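Local atomic coordinates of penaeus monodon metallodensovirus major capsid protein (Penaeus monodon metallodensovirus, PDB entry 6WH7), a protein that forms the icosahedral shell of a shrimp densovirus, with sixty copies assembling into a capsid that probably encloses the viral genome. Residues T78-I83 against Q165-V170; A190-G195 against I199-I204; Y99-N104 against P179-R184. One frame throughout, in Å; residues are numbered along the deposited sequence.

In the fold
From the N terminus the chain first reaches 78-83, a strand of the jelly-roll core, and then the short helix of 99-104. Interaction 1 brings 165-170 back to that strand, closing a loop of 81 residues. Interaction 3 opens within this loop and closes beyond it, at 179-184, so the two contacts cross. Interaction 2 follows both in series: 190-195 and 199-204 close a short loop with three residues between them. It lies beside interaction 1, their centres about 8 Å apart, with a probable hydrogen bond of 2.8 Å between Met80 N and Ala190 O. Interaction 3 sits apart, its centre about 22 Å from that of interaction 1, and joins the short helix 99-102 to the loop that follows strand 169-179.

Interaction 1: residues T78-I83 against Q165-V170; sequences TEMIVI and QCLSKV
Val82 and Met80, on one face of strand 79-83, meet Val170 and Leu167. The strand corresponds to strand C in the CHEF sheet of the viral jelly roll, and 165-170 lies early in the long connection between strands E and F and runs into strand 169-179. The tighter half is the valine pair. Their side chains slide past each other in opposite directions, with Val82 CG2 3.5 Å from Val170 CG1, while the two CA atoms stay 8.0 Å apart. Ala190 touches both valines, and Ile344, Phe346 and Tyr272 help to enclose them.

The other half is looser, and its leucine is partly exposed although Met80 is buried. The loop around Leu167 faces a second subunit, whose Gln309 packs on Cys166 and whose Ala321 packs on Ser168. The carboxylate of Asp162 steadies this loop from within the chain, taking the backbone N-H of Cys166 on OD1 and that of Leu167 on OD2. No hydrogen bond joins the two segments, which are held together by apolar contact alone. Met80 first extends from its strand and then bends at the sulfur (chi3 90°), presenting its methyl group to the leucine. The two side chains meet tip to tip, Met80 CE lying 3.8 Å and Met80 SD 4.1 Å from Leu167 CD2.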
loop_
_atom_site.group_PDB
_atom_site.type_symbol
_atom_site.label_atom_id
_atom_site.label_comp_id
_atom_site.label_asym_id
_atom_site.label_seq_id
_atom_site.Cartn_x
_atom_site.Cartn_y
_atom_site.Cartn_z
ATOM N N THR A 78 -67.759 76.426 -28.693
ATOM C CA THR A 78 -68.687 75.578 -29.428
ATOM C C THR A 78 -68.110 75.157 -30.773
ATOM O O THR A 78 -68.266 74.006 -31.189
ATOM C CB THR A 78 -70.011 76.311 -29.618
ATOM O OG1 THR A 78 -70.569 76.612 -28.337
ATOM C CG2 THR A 78 -70.986 75.461 -30.392
ATOM N N GLU A 79 -67.457 76.077 -31.464
ATOM C CA GLU A 79 -66.843 75.804 -32.750
ATOM C C GLU A 79 -65.478 75.143 -32.579
ATOM O O GLU A 79 -64.826 75.263 -31.541
ATOM C CB GLU A 79 -66.746 77.100 -33.549
ATOM C CG GLU A 79 -65.953 78.166 -32.859
ATOM C CD GLU A 79 -66.076 79.520 -33.522
ATOM O OE1 GLU A 79 -66.564 79.586 -34.661
ATOM O OE2 GLU A 79 -65.669 80.526 -32.911
ATOM N N MET A 80 -65.058 74.418 -33.612
ATOM C CA MET A 80 -63.800 73.686 -33.588
ATOM C C MET A 80 -63.067 73.902 -34.903
ATOM O O MET A 80 -63.672 74.206 -35.928
ATOM C CB MET A 80 -64.030 72.191 -33.380
ATOM C CG MET A 80 -64.555 71.515 -34.617
ATOM S SD MET A 80 -65.306 69.924 -34.342
ATOM C CE MET A 80 -66.977 70.451 -34.069
ATOM N N ILE A 81 -61.751 73.745 -34.862
ATOM C CA ILE A 81 -60.930 73.741 -36.067
ATOM C C ILE A 81 -60.902 72.333 -36.626
ATOM O O ILE A 81 -60.638 71.372 -35.902
ATOM C CB ILE A 81 -59.507 74.238 -35.777
ATOM C CG1 ILE A 81 -59.518 75.699 -35.368
ATOM C CG2 ILE A 81 -58.633 74.065 -36.993
ATOM C CD1 ILE A 81 -59.991 76.590 -36.451
ATOM N N VAL A 82 -61.168 72.210 -37.915
ATOM C CA VAL A 82 -61.190 70.926 -38.597
ATOM C C VAL A 82 -59.840 70.737 -39.262
ATOM O O VAL A 82 -59.461 71.522 -40.136
ATOM C CB VAL A 82 -62.328 70.868 -39.623
ATOM C CG1 VAL A 82 -62.337 69.539 -40.326
ATOM C CG2 VAL A 82 -63.642 71.135 -38.942
ATOM N N ILE A 83 -59.101 69.720 -38.843
ATOM C CA ILE A 83 -57.788 69.479 -39.427
ATOM C C ILE A 83 -58.013 68.706 -40.716
ATOM O O ILE A 83 -58.384 67.527 -40.665
ATOM C CB ILE A 83 -56.873 68.700 -38.472
ATOM C CG1 ILE A 83 -56.896 69.318 -37.078
ATOM C CG2 ILE A 83 -55.464 68.682 -38.995
ATOM C CD1 ILE A 83 -56.531 70.733 -37.049
ATOM N N GLN A 165 -66.541 58.510 -34.602
ATOM C CA GLN A 165 -67.183 59.246 -35.685
ATOM C C GLN A 165 -68.510 59.849 -35.227
ATOM O O GLN A 165 -69.579 59.579 -35.774
ATOM C CB GLN A 165 -67.363 58.367 -36.922
ATOM C CG GLN A 165 -67.856 59.112 -38.142
ATOM C CD GLN A 165 -67.879 58.250 -39.360
ATOM O OE1 GLN A 165 -67.397 57.132 -39.334
ATOM N NE2 GLN A 165 -68.449 58.752 -40.437
ATOM N N CYS A 166 -68.427 60.653 -34.169
ATOM C CA CYS A 166 -69.549 61.513 -33.822
ATOM C C CYS A 166 -69.940 62.380 -35.007
ATOM O O CYS A 166 -71.127 62.570 -35.289
ATOM C CB CYS A 166 -69.191 62.385 -32.624
ATOM S SG CYS A 166 -68.809 61.486 -31.127
ATOM N N LEU A 167 -68.950 62.903 -35.718
ATOM C CA LEU A 167 -69.154 63.754 -36.880
ATOM C C LEU A 167 -68.734 62.972 -38.113
ATOM O O LEU A 167 -67.546 62.705 -38.310
ATOM C CB LEU A 167 -68.356 65.047 -36.749
ATOM C CG LEU A 167 -68.984 66.204 -35.982
ATOM C CD1 LEU A 167 -69.248 65.832 -34.552
ATOM C CD2 LEU A 167 -68.051 67.391 -36.036
ATOM N N SER A 168 -69.708 62.592 -38.928
ATOM C CA SER A 168 -69.411 61.891 -40.168
ATOM C C SER A 168 -68.928 62.855 -41.236
ATOM O O SER A 168 -67.927 62.606 -41.911
ATOM C CB SER A 168 -70.654 61.152 -40.647
ATOM O OG SER A 168 -70.427 60.537 -41.895
ATOM N N LYS A 169 -69.639 63.957 -41.398
ATOM C CA LYS A 169 -69.355 64.966 -42.395
ATOM C C LYS A 169 -69.419 66.313 -41.707
ATOM O O LYS A 169 -70.267 66.533 -40.840
ATOM C CB LYS A 169 -70.352 64.893 -43.541
ATOM C CG LYS A 169 -70.086 65.852 -44.651
ATOM C CD LYS A 169 -71.189 65.795 -45.667
ATOM C CE LYS A 169 -71.176 64.499 -46.432
ATOM N NZ LYS A 169 -72.253 64.482 -47.450
ATOM N N VAL A 170 -68.519 67.207 -42.084
ATOM C CA VAL A 170 -68.292 68.438 -41.346
ATOM C C VAL A 170 -68.403 69.607 -42.306
ATOM O O VAL A 170 -67.756 69.616 -43.355
ATOM C CB VAL A 170 -66.917 68.423 -40.658
ATOM C CG1 VAL A 170 -66.679 69.710 -39.990
ATOM C CG2 VAL A 170 -66.854 67.306 -39.650
#

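Interaction 2: residues A190-G195 against I199-I204; sequences ASTVSG and IIPSTI
Thr192 lies across Ile199, the two side chains crossing at about a right angle where the connection between jelly-roll strands E and F doubles back on itself. Both branches of the threonine rest on the base of the isoleucine: Thr192 OG1 is 3.4 Å from Ile199 CB, and Thr192 CG2 is 3.5 Å from that same CB. With OG1 opposite the backbone N (chi1 179°), the hydroxyl also passes alongside Ile199 CG1, while the methyl branch is left to reach onward to the proline, Thr192 CG2 standing 3.9 Å from Pro201 CG. Met80 of the neighbouring strand touches both Thr192 and Pro201, which joins this loop to the CHEF sheet.

The backbone adds one weak, bent hydrogen bond, from Ile199 N to Thr192 O at 3.1 Å, with an angle of 131° at the hydrogen. Further out, the end of the isoleucine is more lightly held within the loop: Ile199 CD1 comes 4.1 Å from Ser194 CB. Here the capsid neighbours close in, Val314 of a second subunit packing on both Ser194 and Ile199, and Tyr99 of a third subunit packing on Ile199. The segment 199-204 then enters a weakly bonded helical turn, and its entry is pinned at Ile200 O. That oxygen takes the backbone N-H of Thr203 at 3.0 Å and, on a lone pair in the carbonyl plane, the hydroxyl Thr203 OG1.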
loop_
_atom_site.group_PDB
_atom_site.type_symbol
_atom_site.label_atom_id
_atom_site.label_comp_id
_atom_site.label_asym_id
_atom_site.label_seq_id
_atom_site.Cartn_x
_atom_site.Cartn_y
_atom_site.Cartn_z
ATOM N N ALA A 190 -65.817 74.593 -37.757
ATOM C CA ALA A 190 -67.123 73.970 -37.774
ATOM C C ALA A 190 -67.786 74.204 -36.433
ATOM O O ALA A 190 -67.151 74.067 -35.388
ATOM C CB ALA A 190 -67.017 72.484 -38.045
ATOM N N SER A 191 -69.055 74.565 -36.465
ATOM C CA SER A 191 -69.843 74.726 -35.256
ATOM C C SER A 191 -70.731 73.502 -35.127
ATOM O O SER A 191 -71.677 73.329 -35.899
ATOM C CB SER A 191 -70.668 76.008 -35.307
ATOM O OG SER A 191 -71.441 76.161 -34.132
ATOM N N THR A 192 -70.428 72.650 -34.159
ATOM C CA THR A 192 -71.255 71.480 -33.905
ATOM C C THR A 192 -72.467 71.885 -33.076
ATOM O O THR A 192 -72.330 72.432 -31.978
ATOM C CB THR A 192 -70.436 70.389 -33.220
ATOM O OG1 THR A 192 -71.268 69.255 -32.947
ATOM C CG2 THR A 192 -69.761 70.904 -31.952
ATOM N N VAL A 193 -73.656 71.662 -33.626
ATOM C CA VAL A 193 -74.899 72.109 -33.010
ATOM C C VAL A 193 -75.950 71.026 -33.202
ATOM O O VAL A 193 -76.199 70.589 -34.329
ATOM C CB VAL A 193 -75.379 73.450 -33.603
ATOM C CG1 VAL A 193 -76.729 73.830 -33.046
ATOM C CG2 VAL A 193 -74.377 74.559 -33.314
ATOM N N SER A 194 -76.568 70.602 -32.105
ATOM C CA SER A 194 -77.715 69.704 -32.144
ATOM C C SER A 194 -78.963 70.535 -32.437
ATOM O O SER A 194 -78.874 71.672 -32.907
ATOM C CB SER A 194 -77.823 68.914 -30.844
ATOM O OG SER A 194 -78.944 68.053 -30.863
ATOM N N GLY A 195 -80.148 69.973 -32.220
ATOM C CA GLY A 195 -81.334 70.724 -32.580
ATOM C C GLY A 195 -81.449 72.057 -31.866
ATOM O O GLY A 195 -81.425 73.105 -32.517
ATOM N N ILE A 199 -73.101 71.622 -29.112
ATOM C CA ILE A 199 -72.173 70.621 -28.616
ATOM C C ILE A 199 -70.837 71.282 -28.308
ATOM O O ILE A 199 -70.361 72.139 -29.059
ATOM C CB ILE A 199 -71.995 69.505 -29.658
ATOM C CG1 ILE A 199 -73.336 68.953 -30.142
ATOM C CG2 ILE A 199 -71.159 68.393 -29.097
ATOM C CD1 ILE A 199 -74.151 68.276 -29.101
ATOM N N ILE A 200 -70.224 70.893 -27.196
ATOM C CA ILE A 200 -68.826 71.198 -26.926
ATOM C C ILE A 200 -67.988 70.081 -27.549
ATOM O O ILE A 200 -68.155 68.917 -27.158
ATOM C CB ILE A 200 -68.544 71.318 -25.425
ATOM C CG1 ILE A 200 -69.365 72.448 -24.813
ATOM C CG2 ILE A 200 -67.080 71.559 -25.182
ATOM C CD1 ILE A 200 -69.056 73.790 -25.382
ATOM N N PRO A 201 -67.106 70.384 -28.500
ATOM C CA PRO A 201 -66.467 69.306 -29.270
ATOM C C PRO A 201 -65.701 68.312 -28.421
ATOM O O PRO A 201 -65.792 67.104 -28.657
ATOM C CB PRO A 201 -65.542 70.077 -30.215
ATOM C CG PRO A 201 -66.187 71.393 -30.361
ATOM C CD PRO A 201 -66.747 71.708 -29.019
ATOM N N SER A 202 -64.955 68.789 -27.430
ATOM C CA SER A 202 -64.154 67.907 -26.592
ATOM C C SER A 202 -64.988 66.866 -25.859
ATOM O O SER A 202 -64.461 65.812 -25.498
ATOM C CB SER A 202 -63.372 68.740 -25.584
ATOM O OG SER A 202 -62.662 67.916 -24.683
ATOM N N THR A 203 -66.268 67.135 -25.622
ATOM C CA THR A 203 -67.059 66.243 -24.786
ATOM C C THR A 203 -67.537 65.011 -25.536
ATOM O O THR A 203 -67.689 63.948 -24.932
ATOM C CB THR A 203 -68.251 66.995 -24.205
ATOM O OG1 THR A 203 -69.063 67.495 -25.269
ATOM C CG2 THR A 203 -67.771 68.157 -23.364
ATOM N N ILE A 204 -67.818 65.137 -26.829
ATOM C CA ILE A 204 -68.277 63.990 -27.600
ATOM C C ILE A 204 -67.115 63.151 -28.115
ATOM O O ILE A 204 -67.214 61.923 -28.189
ATOM C CB ILE A 204 -69.194 64.465 -28.734
ATOM C CG1 ILE A 204 -68.462 65.439 -29.647
ATOM C CG2 ILE A 204 -70.404 65.118 -28.144
ATOM C CD1 ILE A 204 -69.226 65.780 -30.891
#

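Interaction 3: residues Y99-N104 against P179-R184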
loop_
_atom_site.group_PDB
_atom_site.type_symbol
_atom_site.label_atom_id
_atom_site.label_comp_id
_atom_site.label_asym_id
_atom_site.label_seq_id
_atom_site.Cartn_x
_atom_site.Cartn_y
_atom_site.Cartn_z
ATOM N N TYR A 99 -49.334 82.139 -50.674
ATOM C CA TYR A 99 -48.970 81.045 -51.571
ATOM C C TYR A 99 -50.181 80.493 -52.307
ATOM O O TYR A 99 -50.246 80.536 -53.539
ATOM C CB TYR A 99 -48.290 79.930 -50.787
ATOM C CG TYR A 99 -47.000 80.331 -50.139
ATOM C CD1 TYR A 99 -45.798 80.227 -50.814
ATOM C CD2 TYR A 99 -46.985 80.807 -48.843
ATOM C CE1 TYR A 99 -44.621 80.588 -50.212
ATOM C CE2 TYR A 99 -45.820 81.171 -48.239
ATOM C CZ TYR A 99 -44.641 81.063 -48.924
ATOM O OH TYR A 99 -43.483 81.429 -48.298
ATOM N N GLY A 100 -51.137 79.938 -51.561
ATOM C CA GLY A 100 -52.308 79.344 -52.181
ATOM C C GLY A 100 -53.024 80.276 -53.136
ATOM O O GLY A 100 -53.598 79.831 -54.132
ATOM N N LEU A 101 -53.002 81.574 -52.853
ATOM C CA LEU A 101 -53.619 82.541 -53.749
ATOM C C LEU A 101 -52.743 82.839 -54.957
ATOM O O LEU A 101 -53.260 83.211 -56.015
ATOM C CB LEU A 101 -53.917 83.847 -53.008
ATOM C CG LEU A 101 -54.954 83.960 -51.883
ATOM C CD1 LEU A 101 -54.715 82.995 -50.739
ATOM C CD2 LEU A 101 -54.953 85.377 -51.353
ATOM N N SER A 102 -51.430 82.671 -54.822
ATOM C CA SER A 102 -50.491 83.224 -55.791
ATOM C C SER A 102 -50.405 82.392 -57.064
ATOM O O SER A 102 -50.437 82.940 -58.170
ATOM C CB SER A 102 -49.107 83.353 -55.153
ATOM O OG SER A 102 -48.587 82.084 -54.803
ATOM N N GLY A 103 -50.303 81.075 -56.935
ATOM C CA GLY A 103 -49.815 80.281 -58.052
ATOM C C GLY A 103 -49.600 78.839 -57.656
ATOM O O GLY A 103 -50.272 78.321 -56.757
ATOM N N ASN A 104 -48.662 78.192 -58.345
ATOM C CA ASN A 104 -48.477 76.755 -58.191
ATOM C C ASN A 104 -47.765 76.506 -56.870
ATOM O O ASN A 104 -46.580 76.805 -56.721
ATOM C CB ASN A 104 -47.666 76.212 -59.366
ATOM C CG ASN A 104 -47.535 74.703 -59.351
ATOM O OD1 ASN A 104 -47.714 74.057 -58.325
ATOM N ND2 ASN A 104 -47.201 74.134 -60.500
ATOM N N PRO A 179 -61.747 78.065 -47.847
ATOM C CA PRO A 179 -60.924 78.160 -49.053
ATOM C C PRO A 179 -59.918 77.026 -49.109
ATOM O O PRO A 179 -59.295 76.676 -48.108
ATOM C CB PRO A 179 -60.233 79.515 -48.897
ATOM C CG PRO A 179 -61.117 80.276 -48.006
ATOM C CD PRO A 179 -61.643 79.283 -47.033
ATOM N N VAL A 180 -59.764 76.441 -50.296
ATOM C CA VAL A 180 -58.812 75.352 -50.424
ATOM C C VAL A 180 -57.395 75.895 -50.416
ATOM O O VAL A 180 -56.450 75.154 -50.136
ATOM C CB VAL A 180 -59.083 74.533 -51.699
ATOM C CG1 VAL A 180 -58.545 75.241 -52.919
ATOM C CG2 VAL A 180 -58.533 73.161 -51.580
ATOM N N SER A 181 -57.228 77.186 -50.702
ATOM C CA SER A 181 -55.930 77.839 -50.658
ATOM C C SER A 181 -55.506 78.191 -49.248
ATOM O O SER A 181 -54.356 78.581 -49.038
ATOM C CB SER A 181 -55.955 79.107 -51.501
ATOM O OG SER A 181 -56.856 80.050 -50.956
ATOM N N SER A 182 -56.417 78.105 -48.293
ATOM C CA SER A 182 -56.143 78.377 -46.897
ATOM C C SER A 182 -55.868 77.110 -46.105
ATOM O O SER A 182 -55.819 77.162 -44.877
ATOM C CB SER A 182 -57.303 79.145 -46.284
ATOM O OG SER A 182 -57.005 79.482 -44.954
ATOM N N MET A 183 -55.725 75.974 -46.785
ATOM C CA MET A 183 -55.850 74.672 -46.138
ATOM C C MET A 183 -54.846 74.483 -45.008
ATOM O O MET A 183 -55.206 74.016 -43.923
ATOM C CB MET A 183 -55.699 73.567 -47.177
ATOM C CG MET A 183 -55.922 72.187 -46.623
ATOM S SD MET A 183 -55.903 70.930 -47.897
ATOM C CE MET A 183 -57.471 71.250 -48.673
ATOM N N ARG A 184 -53.578 74.825 -45.238
ATOM C CA ARG A 184 -52.562 74.421 -44.271
ATOM C C ARG A 184 -52.571 75.268 -43.010
ATOM O O ARG A 184 -52.361 74.734 -41.919
ATOM C CB ARG A 184 -51.174 74.423 -44.891
ATOM C CG ARG A 184 -50.908 73.235 -45.761
ATOM C CD ARG A 184 -49.490 73.277 -46.225
ATOM N NE ARG A 184 -48.576 73.206 -45.095
ATOM C CZ ARG A 184 -48.146 72.077 -44.556
ATOM N NH1 ARG A 184 -48.535 70.918 -45.052
ATOM N NH2 ARG A 184 -47.319 72.111 -43.529
#
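Ser181 lays its CB over the backbone of Gly100, with Ser181 CB 3.6 Å from both Gly100 C and Gly100 O. Because the glycine carries no side chain, the two backbones can come close, and the CA atoms of Gly100 and Ser181 are 4.2 Å apart. The serine OG sits between its own backbone N and carbonyl carbon (chi1 65°), from where it meets the side chain of Leu101, Leu101 CD1 lying 3.6 Å from Ser181 OG. This is a van der Waals contact of a methyl group with a hydroxyl; no hydrogen bond runs between the segments.

The contact joins two excursions from the jelly-roll core. One is the connection between strands C and D, which carries the single-turn helix 99-102, and the other is the part of the E-F connection that follows strand 169-179. Ser181 is presented by a type I beta turn over residues 179-182, closed by Ser182 N to Pro179 O at 3.2 Å. Further along, Arg184 ties 179-184 inward, its NH1 bonded to Thr295 OG1 and to Phe90 O.

On the helix side, Tyr99 stacks edge-to-face with Tyr94 and also packs on Val314 of a neighbouring subunit. Its carbonyl oxygen is gripped twice by one residue: Ser102 N approaches Tyr99 O at 2.8 Å, and Ser102 OG donates to Tyr99 O at 2.6 Å, on a lone pair in the carbonyl plane.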